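Local coordinates for protein probable sugar kinase (Clostridium perfringens, PDB 3KZH) that is probably a sugar kinase of the pfkB (ribokinase-like) family, and holds a beta-D-glucopyranose molecule in a pocket in the crystal, at residues 50-55 and 294-300; 23-27 and 102-106; 150-154 and 179-183. All coordinates share one frame; numbering follows the deposited sequence.

How the contacts relate
All three contacts lie in a ribokinase-like kinase: contacts 1 and 3 in the body of the subunit, on opposite sides of its centre, and contact 2 far out in the small four-stranded sheet that reaches the second subunit. Contacts 1 and 3 come within about 12 Å at their nearest atoms, and both stand back from the sugar: the side chains of Asn51 and Met150 are about 12 Å and 11 Å from the bound glucopyranose. Contact 2 is about 17 Å from contact 1 and about 29 Å from contact 3, nearest atoms again. Along the chain, contact 3 is nested within the loop closed by contact 1, whereas contacts 1 and 2 interleave.

Contact 1. Residues 50-55 and 294-300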
loop_
_atom_site.group_PDB
_atom_site.type_symbol
_atom_site.label_atom_id
_atom_site.label_comp_id
_atom_site.label_asym_id
_atom_site.label_seq_id
_atom_site.Cartn_x
_atom_site.Cartn_y
_atom_site.Cartn_z
ATOM N N GLU A 50 -15.727 -5.306 -8.410
ATOM C CA GLU A 50 -14.593 -6.005 -9.043
ATOM C C GLU A 50 -15.087 -7.229 -9.817
ATOM O O GLU A 50 -14.792 -7.351 -11.012
ATOM C CB GLU A 50 -13.484 -6.426 -8.044
ATOM C CG GLU A 50 -12.175 -6.792 -8.780
ATOM C CD GLU A 50 -11.066 -7.449 -7.956
ATOM O OE1 GLU A 50 -10.892 -7.149 -6.760
ATOM O OE2 GLU A 50 -10.319 -8.263 -8.541
ATOM N N ASN A 51 -15.893 -8.068 -9.156
ATOM C CA ASN A 51 -16.470 -9.289 -9.748
ATOM C C ASN A 51 -17.306 -8.991 -11.011
ATOM O O ASN A 51 -17.288 -9.762 -11.971
ATOM C CB ASN A 51 -17.366 -10.023 -8.735
ATOM C CG ASN A 51 -16.598 -10.668 -7.601
ATOM O OD1 ASN A 51 -16.674 -10.227 -6.446
ATOM N ND2 ASN A 51 -15.912 -11.756 -7.908
HETATM N N MSE A 52 -17.980 -7.832 -10.999
HETATM C CA MSE A 52 -18.828 -7.332 -12.093
HETATM C C MSE A 52 -18.000 -6.911 -13.314
HETATM O O MSE A 52 -18.291 -7.304 -14.444
HETATM C CB MSE A 52 -19.668 -6.133 -11.620
HETATM C CG MSE A 52 -21.042 -6.481 -11.101
HETATM SE SE MSE A 52 -22.148 -4.961 -10.693
HETATM C CE MSE A 52 -23.536 -5.904 -9.664
ATOM N N ALA A 53 -16.968 -6.110 -13.067
ATOM C CA ALA A 53 -16.058 -5.615 -14.099
ATOM C C ALA A 53 -15.271 -6.783 -14.705
ATOM O O ALA A 53 -15.003 -6.802 -15.914
ATOM C CB ALA A 53 -15.115 -4.590 -13.500
ATOM N N ARG A 54 -14.983 -7.786 -13.867
ATOM C CA ARG A 54 -14.261 -8.992 -14.281
ATOM C C ARG A 54 -15.026 -9.838 -15.295
ATOM O O ARG A 54 -14.418 -10.471 -16.143
ATOM C CB ARG A 54 -13.883 -9.853 -13.065
ATOM C CG ARG A 54 -12.547 -9.458 -12.442
ATOM C CD ARG A 54 -12.230 -10.250 -11.184
ATOM N NE ARG A 54 -10.864 -10.004 -10.720
ATOM C CZ ARG A 54 -9.794 -10.705 -11.105
ATOM N NH1 ARG A 54 -9.918 -11.708 -11.960
ATOM N NH2 ARG A 54 -8.593 -10.376 -10.667
ATOM N N VAL A 55 -16.358 -9.825 -15.215
ATOM C CA VAL A 55 -17.189 -10.589 -16.137
ATOM C C VAL A 55 -17.734 -9.750 -17.294
ATOM O O VAL A 55 -18.580 -10.207 -18.065
ATOM C CB VAL A 55 -18.304 -11.386 -15.415
ATOM C CG1 VAL A 55 -17.691 -12.414 -14.477
ATOM C CG2 VAL A 55 -19.245 -10.462 -14.667
ATOM N N ILE A 294 -11.537 -13.047 -3.833
ATOM C CA ILE A 294 -11.779 -12.933 -5.279
ATOM C C ILE A 294 -10.775 -13.861 -5.972
ATOM O O ILE A 294 -9.584 -13.825 -5.659
ATOM C CB ILE A 294 -11.591 -11.455 -5.821
ATOM C CG1 ILE A 294 -12.764 -10.568 -5.391
ATOM C CG2 ILE A 294 -11.567 -11.414 -7.362
ATOM C CD1 ILE A 294 -12.350 -9.251 -4.819
ATOM N N HIS A 295 -11.264 -14.691 -6.895
ATOM C CA HIS A 295 -10.405 -15.606 -7.648
ATOM C C HIS A 295 -9.647 -14.771 -8.689
ATOM O O HIS A 295 -10.270 -14.101 -9.520
ATOM C CB HIS A 295 -11.220 -16.702 -8.341
ATOM C CG HIS A 295 -10.404 -17.888 -8.771
ATOM N ND1 HIS A 295 -9.259 -17.772 -9.531
ATOM C CD2 HIS A 295 -10.564 -19.208 -8.530
ATOM C CE1 HIS A 295 -8.748 -18.973 -9.735
ATOM N NE2 HIS A 295 -9.518 -19.864 -9.141
ATOM N N PRO A 296 -8.292 -14.799 -8.649
ATOM C CA PRO A 296 -7.417 -14.054 -9.566
ATOM C C PRO A 296 -7.649 -14.281 -11.057
ATOM O O PRO A 296 -7.442 -13.371 -11.857
ATOM C CB PRO A 296 -6.021 -14.532 -9.166
ATOM C CG PRO A 296 -6.163 -14.827 -7.728
ATOM C CD PRO A 296 -7.463 -15.574 -7.702
ATOM N N ASP A 297 -8.105 -15.478 -11.417
ATOM C CA ASP A 297 -8.324 -15.811 -12.820
ATOM C C ASP A 297 -9.729 -15.618 -13.328
ATOM O O ASP A 297 -9.970 -15.780 -14.526
ATOM C CB ASP A 297 -7.879 -17.246 -13.122
ATOM C CG ASP A 297 -6.415 -17.482 -12.824
ATOM O OD1 ASP A 297 -5.611 -16.521 -12.888
ATOM O OD2 ASP A 297 -6.074 -18.640 -12.505
HETATM N N MSE A 298 -10.647 -15.237 -12.443
HETATM C CA MSE A 298 -12.036 -15.052 -12.839
HETATM C C MSE A 298 -12.304 -13.957 -13.860
HETATM O O MSE A 298 -11.854 -12.807 -13.736
HETATM C CB MSE A 298 -12.961 -14.897 -11.641
HETATM C CG MSE A 298 -14.196 -15.779 -11.757
HETATM SE SE MSE A 298 -15.787 -14.885 -11.259
HETATM C CE MSE A 298 -15.716 -15.320 -9.387
ATOM N N ALA A 299 -12.973 -14.410 -14.913
ATOM C CA ALA A 299 -13.375 -13.631 -16.066
ATOM C C ALA A 299 -14.603 -14.323 -16.636
ATOM O O ALA A 299 -14.974 -15.400 -16.172
ATOM C CB ALA A 299 -12.248 -13.623 -17.103
ATOM N N LEU A 300 -15.208 -13.714 -17.656
ATOM C CA LEU A 300 -16.388 -14.252 -18.333
ATOM C C LEU A 300 -16.152 -15.681 -18.831
ATOM O O LEU A 300 -16.941 -16.577 -18.514
ATOM C CB LEU A 300 -16.824 -13.333 -19.494
ATOM C CG LEU A 300 -18.038 -13.730 -20.358
ATOM C CD1 LEU A 300 -19.277 -13.854 -19.508
ATOM C CD2 LEU A 300 -18.272 -12.740 -21.481
HETATM O O HOH W 1 -11.129 -10.917 -15.692
HETATM O O HOH W 2 -14.235 -11.068 -18.947
#
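Arg54 reaches across to the turn at 295-298 and fits it with the edge of its guanidinium group. NH1 gives a hydrogen bond to Met298 O at 2.8 Å, in the plane of that carbonyl and on a lone pair, and a second to Pro296 O at 3.0 Å, whose donor stands well above the carbonyl plane. His295 to Met298 form a type I turn; the carbonyls of Pro296, within it, and of Met298, at its end, both meet NH1. Arginine suits this place because NE is still available for a partner on its own helix: it meets Glu50 OE2 at 2.8 Å, nearly straight at 164°, in a salt bridge one turn back that limits how the guanidinium can rotate. Glu50 can reach because CG is anti to its backbone N (chi1 -164°) and the chain runs extended; its other oxygen, OE1, pairs with Arg46. Over one face of the guanidinium lies the CG2 methyl of Ile294, 3.7 Å from Arg54 NE, a position that would partly screen the ion pair from solvent.

Toward Val55 and Leu300 the fit is looser and wetter. One water donates to Arg54 O (2.9 Å) and accepts from Leu300 N; another bridges Met298 O and, weakly, Arg54 O. One direct approach here is a CA-H...O contact, Ala299 CA to Arg54 O at 3.3 Å.

The loop thus lies along helix 44-54 just before helix 300-308 begins. Asn51 packs on helices 255-268 and 273-288, selenomethionine Met298 on Ile286 and Thr287 of the latter, and Arg54 on Ile81 of helix 69-81.

Contact 2. Residues 23-27 and 102-106; sequences SKASY and ILDEN
Ser23 binds Leu103 O twice, with its backbone and with its side chain. The backbone N donates to Leu103 O at 3.1 Å, from above the plane of the carbonyl, while the hydroxyl OG donates to the same Leu103 O at 2.9 Å, in the carbonyl plane and on a lone pair. Both donors can reach one oxygen because OG lies beside the backbone N (chi1 -66°). Serine suits this buried spot: it is small, and the acceptor that takes up its N-H also satisfies its hydroxyl.

A carboxylate supplies the second kind of polar link. Glu105 OE1 accepts from Tyr27 N at 3.0 Å, with a nearly straight N-H...O angle of 168°, though the donor comes from above the carboxylate plane. Glu105 folds back to do so, CG lying between the backbone N and the carbonyl carbon (chi1 60°) and the chain bending again at chi2; its long, flexible side chain can span from one loop to the other.

Ser23 and Leu103 end strands 16-23 and 98-103, parallel neighbours in the four-stranded sheet that forms the lid of ribokinase-like kinases. In ribokinase itself such lids pair into a dimer, and here the sheet likewise meets the second subunit: Tyr27 OH is hydrogen-bonded to Ser111 OG of that subunit, and Ser23 packs on its Ile113.

Apolar contacts fill in around the tyrosine, a residue suited to this border because its ring can pack on Ile102 while its hydroxyl carries the intersubunit bond. Its CE1 lies 4.2 Å from Ile102 CG2, the two side chains crossing at about a right angle, and its CB rests 3.8 Å from Asp104 CB. The carboxylate of Asp104 leads away from Tyr27, and its OD2 accepts from Glu108 N in the turn to strand 109-115.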
loop_
_atom_site.group_PDB
_atom_site.type_symbol
_atom_site.label_atom_id
_atom_site.label_comp_id
_atom_site.label_asym_id
_atom_site.label_seq_id
_atom_site.Cartn_x
_atom_site.Cartn_y
_atom_site.Cartn_z
ATOM N N SER A 23 2.875 -13.249 12.053
ATOM C CA SER A 23 4.124 -13.574 12.760
ATOM C C SER A 23 4.740 -14.903 12.311
ATOM O O SER A 23 4.043 -15.915 12.239
ATOM C CB SER A 23 3.906 -13.620 14.280
ATOM O OG SER A 23 3.581 -12.361 14.835
ATOM N N LYS A 24 6.035 -14.863 11.973
ATOM C CA LYS A 24 6.800 -16.047 11.545
ATOM C C LYS A 24 7.779 -16.497 12.645
ATOM O O LYS A 24 8.745 -17.225 12.401
ATOM C CB LYS A 24 7.536 -15.779 10.219
ATOM C CG LYS A 24 6.621 -15.658 8.990
ATOM C CD LYS A 24 5.877 -16.959 8.710
ATOM C CE LYS A 24 4.832 -16.786 7.638
ATOM N NZ LYS A 24 4.094 -18.062 7.417
ATOM N N ALA A 25 7.502 -16.019 13.853
ATOM C CA ALA A 25 8.244 -16.314 15.074
ATOM C C ALA A 25 7.286 -16.013 16.214
ATOM O O ALA A 25 6.281 -15.316 16.001
ATOM C CB ALA A 25 9.467 -15.437 15.198
ATOM N N SER A 26 7.611 -16.507 17.414
ATOM C CA SER A 26 6.793 -16.296 18.614
ATOM C C SER A 26 6.550 -14.823 18.917
ATOM O O SER A 26 7.498 -14.048 19.053
ATOM C CB SER A 26 7.418 -16.980 19.835
ATOM O OG SER A 26 7.294 -18.391 19.752
ATOM N N TYR A 27 5.271 -14.443 18.952
ATOM C CA TYR A 27 4.865 -13.062 19.225
ATOM C C TYR A 27 5.063 -12.673 20.692
ATOM O O TYR A 27 4.849 -13.476 21.606
ATOM C CB TYR A 27 3.403 -12.814 18.790
ATOM C CG TYR A 27 2.899 -11.406 19.065
ATOM C CD1 TYR A 27 3.314 -10.327 18.262
ATOM C CD2 TYR A 27 2.102 -11.126 20.205
ATOM C CE1 TYR A 27 2.961 -8.991 18.587
ATOM C CE2 TYR A 27 1.750 -9.799 20.546
ATOM C CZ TYR A 27 2.182 -8.739 19.730
ATOM O OH TYR A 27 1.840 -7.447 20.045
ATOM N N ILE A 102 -2.134 -7.131 13.272
ATOM C CA ILE A 102 -0.985 -7.999 13.503
ATOM C C ILE A 102 -1.481 -9.298 14.143
ATOM O O ILE A 102 -2.169 -9.276 15.165
ATOM C CB ILE A 102 0.116 -7.279 14.352
ATOM C CG1 ILE A 102 0.797 -6.218 13.478
ATOM C CG2 ILE A 102 1.149 -8.281 14.895
ATOM C CD1 ILE A 102 1.680 -5.257 14.197
ATOM N N LEU A 103 -1.180 -10.412 13.477
ATOM C CA LEU A 103 -1.563 -11.746 13.932
ATOM C C LEU A 103 -0.358 -12.490 14.507
ATOM O O LEU A 103 0.784 -12.231 14.104
ATOM C CB LEU A 103 -2.167 -12.579 12.786
ATOM C CG LEU A 103 -3.306 -12.125 11.857
ATOM C CD1 LEU A 103 -4.415 -11.428 12.609
ATOM C CD2 LEU A 103 -2.764 -11.203 10.789
ATOM N N ASP A 104 -0.614 -13.405 15.448
ATOM C CA ASP A 104 0.453 -14.196 16.055
ATOM C C ASP A 104 0.760 -15.461 15.249
ATOM O O ASP A 104 0.206 -15.646 14.165
ATOM C CB ASP A 104 0.191 -14.489 17.556
ATOM C CG ASP A 104 -1.080 -15.308 17.835
ATOM O OD1 ASP A 104 -1.457 -15.376 19.024
ATOM O OD2 ASP A 104 -1.688 -15.894 16.918
ATOM N N GLU A 105 1.644 -16.305 15.782
ATOM C CA GLU A 105 2.067 -17.567 15.159
ATOM C C GLU A 105 0.932 -18.581 14.944
ATOM O O GLU A 105 1.040 -19.485 14.107
ATOM C CB GLU A 105 3.194 -18.213 15.990
ATOM C CG GLU A 105 2.837 -18.565 17.460
ATOM C CD GLU A 105 3.127 -17.451 18.471
ATOM O OE1 GLU A 105 3.078 -16.250 18.116
ATOM O OE2 GLU A 105 3.412 -17.789 19.643
ATOM N N ASN A 106 -0.149 -18.414 15.710
ATOM C CA ASN A 106 -1.333 -19.273 15.634
ATOM C C ASN A 106 -2.346 -18.704 14.641
ATOM O O ASN A 106 -3.190 -19.435 14.113
ATOM C CB ASN A 106 -1.986 -19.418 17.017
ATOM C CG ASN A 106 -1.021 -19.936 18.074
ATOM O OD1 ASN A 106 -0.402 -20.986 17.904
ATOM N ND2 ASN A 106 -0.885 -19.190 19.169
#

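Contact 3. Residues 150-154 and 179-183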
loop_
_atom_site.group_PDB
_atom_site.type_symbol
_atom_site.label_atom_id
_atom_site.label_comp_id
_atom_site.label_asym_id
_atom_site.label_seq_id
_atom_site.Cartn_x
_atom_site.Cartn_y
_atom_site.Cartn_z
HETATM N N MSE A 150 -29.312 5.313 2.939
HETATM C CA MSE A 150 -30.080 4.369 2.129
HETATM C C MSE A 150 -31.476 4.962 1.942
HETATM O O MSE A 150 -31.912 5.126 0.807
HETATM C CB MSE A 150 -30.168 2.980 2.798
HETATM C CG MSE A 150 -31.001 1.923 2.023
HETATM SE SE MSE A 150 -31.312 0.233 2.934
HETATM C CE MSE A 150 -29.501 -0.412 2.863
ATOM N N GLU A 151 -32.085 5.416 3.048
ATOM C CA GLU A 151 -33.422 6.037 3.046
ATOM C C GLU A 151 -33.462 7.253 2.127
ATOM O O GLU A 151 -34.403 7.398 1.345
ATOM C CB GLU A 151 -33.851 6.442 4.458
ATOM C CG GLU A 151 -35.246 7.105 4.552
ATOM C CD GLU A 151 -35.819 7.094 5.951
ATOM O OE1 GLU A 151 -35.036 7.146 6.926
ATOM O OE2 GLU A 151 -37.059 7.018 6.077
ATOM N N TYR A 152 -32.405 8.068 2.176
ATOM C CA TYR A 152 -32.299 9.248 1.322
ATOM C C TYR A 152 -32.228 8.813 -0.147
ATOM O O TYR A 152 -32.907 9.392 -0.990
ATOM C CB TYR A 152 -31.074 10.101 1.697
ATOM C CG TYR A 152 -31.007 11.425 0.959
ATOM C CD1 TYR A 152 -31.787 12.528 1.372
ATOM C CD2 TYR A 152 -30.190 11.576 -0.184
ATOM C CE1 TYR A 152 -31.752 13.754 0.657
ATOM C CE2 TYR A 152 -30.151 12.790 -0.904
ATOM C CZ TYR A 152 -30.931 13.872 -0.476
ATOM O OH TYR A 152 -30.852 15.060 -1.159
ATOM N N LEU A 153 -31.451 7.764 -0.429
ATOM C CA LEU A 153 -31.307 7.253 -1.794
ATOM C C LEU A 153 -32.588 6.634 -2.334
ATOM O O LEU A 153 -32.950 6.885 -3.484
ATOM C CB LEU A 153 -30.145 6.253 -1.900
ATOM C CG LEU A 153 -28.746 6.814 -1.665
ATOM C CD1 LEU A 153 -27.748 5.704 -1.617
ATOM C CD2 LEU A 153 -28.382 7.806 -2.722
ATOM N N LEU A 154 -33.289 5.884 -1.479
ATOM C CA LEU A 154 -34.551 5.230 -1.830
ATOM C C LEU A 154 -35.647 6.257 -2.103
ATOM O O LEU A 154 -36.238 6.253 -3.174
ATOM C CB LEU A 154 -34.991 4.260 -0.722
ATOM C CG LEU A 154 -34.152 3.009 -0.432
ATOM C CD1 LEU A 154 -34.718 2.310 0.771
ATOM C CD2 LEU A 154 -34.093 2.054 -1.622
ATOM N N LEU A 179 -37.193 -0.439 5.413
ATOM C CA LEU A 179 -36.814 0.148 4.130
ATOM C C LEU A 179 -36.782 -0.797 2.935
ATOM O O LEU A 179 -36.765 -0.324 1.794
ATOM C CB LEU A 179 -35.442 0.834 4.247
ATOM C CG LEU A 179 -35.278 2.055 5.152
ATOM C CD1 LEU A 179 -33.809 2.432 5.269
ATOM C CD2 LEU A 179 -36.121 3.219 4.647
ATOM N N ILE A 180 -36.821 -2.110 3.176
ATOM C CA ILE A 180 -36.744 -3.093 2.084
ATOM C C ILE A 180 -37.781 -3.051 0.967
ATOM O O ILE A 180 -37.472 -3.423 -0.165
ATOM C CB ILE A 180 -36.592 -4.549 2.578
ATOM C CG1 ILE A 180 -37.822 -5.003 3.364
ATOM C CG2 ILE A 180 -35.304 -4.687 3.357
ATOM C CD1 ILE A 180 -37.810 -6.473 3.734
ATOM N N LYS A 181 -38.968 -2.524 1.275
ATOM C CA LYS A 181 -40.079 -2.414 0.325
ATOM C C LYS A 181 -39.778 -1.617 -0.954
ATOM O O LYS A 181 -40.411 -1.838 -1.986
ATOM C CB LYS A 181 -41.327 -1.840 1.022
ATOM C CG LYS A 181 -41.188 -0.422 1.591
ATOM C CD LYS A 181 -42.509 0.070 2.164
ATOM C CE LYS A 181 -42.395 1.484 2.726
ATOM N NZ LYS A 181 -42.116 2.520 1.679
ATOM N N ASP A 182 -38.775 -0.741 -0.883
ATOM C CA ASP A 182 -38.392 0.101 -2.017
ATOM C C ASP A 182 -37.350 -0.487 -2.963
ATOM O O ASP A 182 -37.058 0.087 -4.013
ATOM C CB ASP A 182 -37.967 1.488 -1.531
ATOM C CG ASP A 182 -39.121 2.277 -0.931
ATOM O OD1 ASP A 182 -40.241 2.231 -1.500
ATOM O OD2 ASP A 182 -38.895 2.940 0.111
ATOM N N PHE A 183 -36.831 -1.652 -2.596
ATOM C CA PHE A 183 -35.844 -2.359 -3.394
ATOM C C PHE A 183 -36.497 -3.210 -4.474
ATOM O O PHE A 183 -37.594 -3.748 -4.286
ATOM C CB PHE A 183 -34.974 -3.253 -2.504
ATOM C CG PHE A 183 -33.923 -2.516 -1.735
ATOM C CD1 PHE A 183 -32.682 -2.229 -2.321
ATOM C CD2 PHE A 183 -34.151 -2.109 -0.415
ATOM C CE1 PHE A 183 -31.666 -1.535 -1.606
ATOM C CE2 PHE A 183 -33.155 -1.420 0.315
ATOM C CZ PHE A 183 -31.908 -1.134 -0.287
#
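Phe183 receives two helix side chains, one on its face and one at its rim. Leu154 puts CD2 over the middle of the ring, 4.1 Å from the centroid and 12° off the normal, a CH-pi contact. Selenomethionine Met150 comes in at the edge instead: its SE lies in the ring plane, 3.5 Å from Phe183 CZ, a Met-aromatic contact. Extended as far as SE, with CG anti to the backbone N (chi1 178°), the chain carries the selenium out from the helix and bends only at its last torsion. A flat ring suits a site approached from two directions, and the unbranched methionine side chain, selenium-substituted here, can reach the rim.

Leu179 joins the same cluster, touching Leu154 and Met150. Leu154 CD1 meets Leu179 CB at 3.8 Å, and the Met150 SE is 4.1 Å from Leu179 CD1. At the exposed margin Glu151 contributes hydrocarbon, its CB 3.9 Å from Leu179 CD2, and Asp182 likewise offers its CB to Leu154 CD2.

Backbone bonds set these positions. Met150 and Leu154 stand one turn apart, linked by Leu154 N to Met150 O at 2.8 Å, so both face the same way; across from them the 3-10 turn brings Phe183 N to Ile180 O at 3.1 Å. Farther out, Met150 and Phe183 both rest on Leu165 of strand 162-166, and Ile180 packs toward helix 204-217.

Helix 147-157 is the crossover of a beta-alpha-beta unit between parallel strands 139-143 and 162-166, and segment 179-183 leads into neighbouring strand 185-186, as in the Rossmann-like core of ribokinase-type kinases. The glucopyranose pocket draws Asp166 and Lys187 from just where those last two strands end.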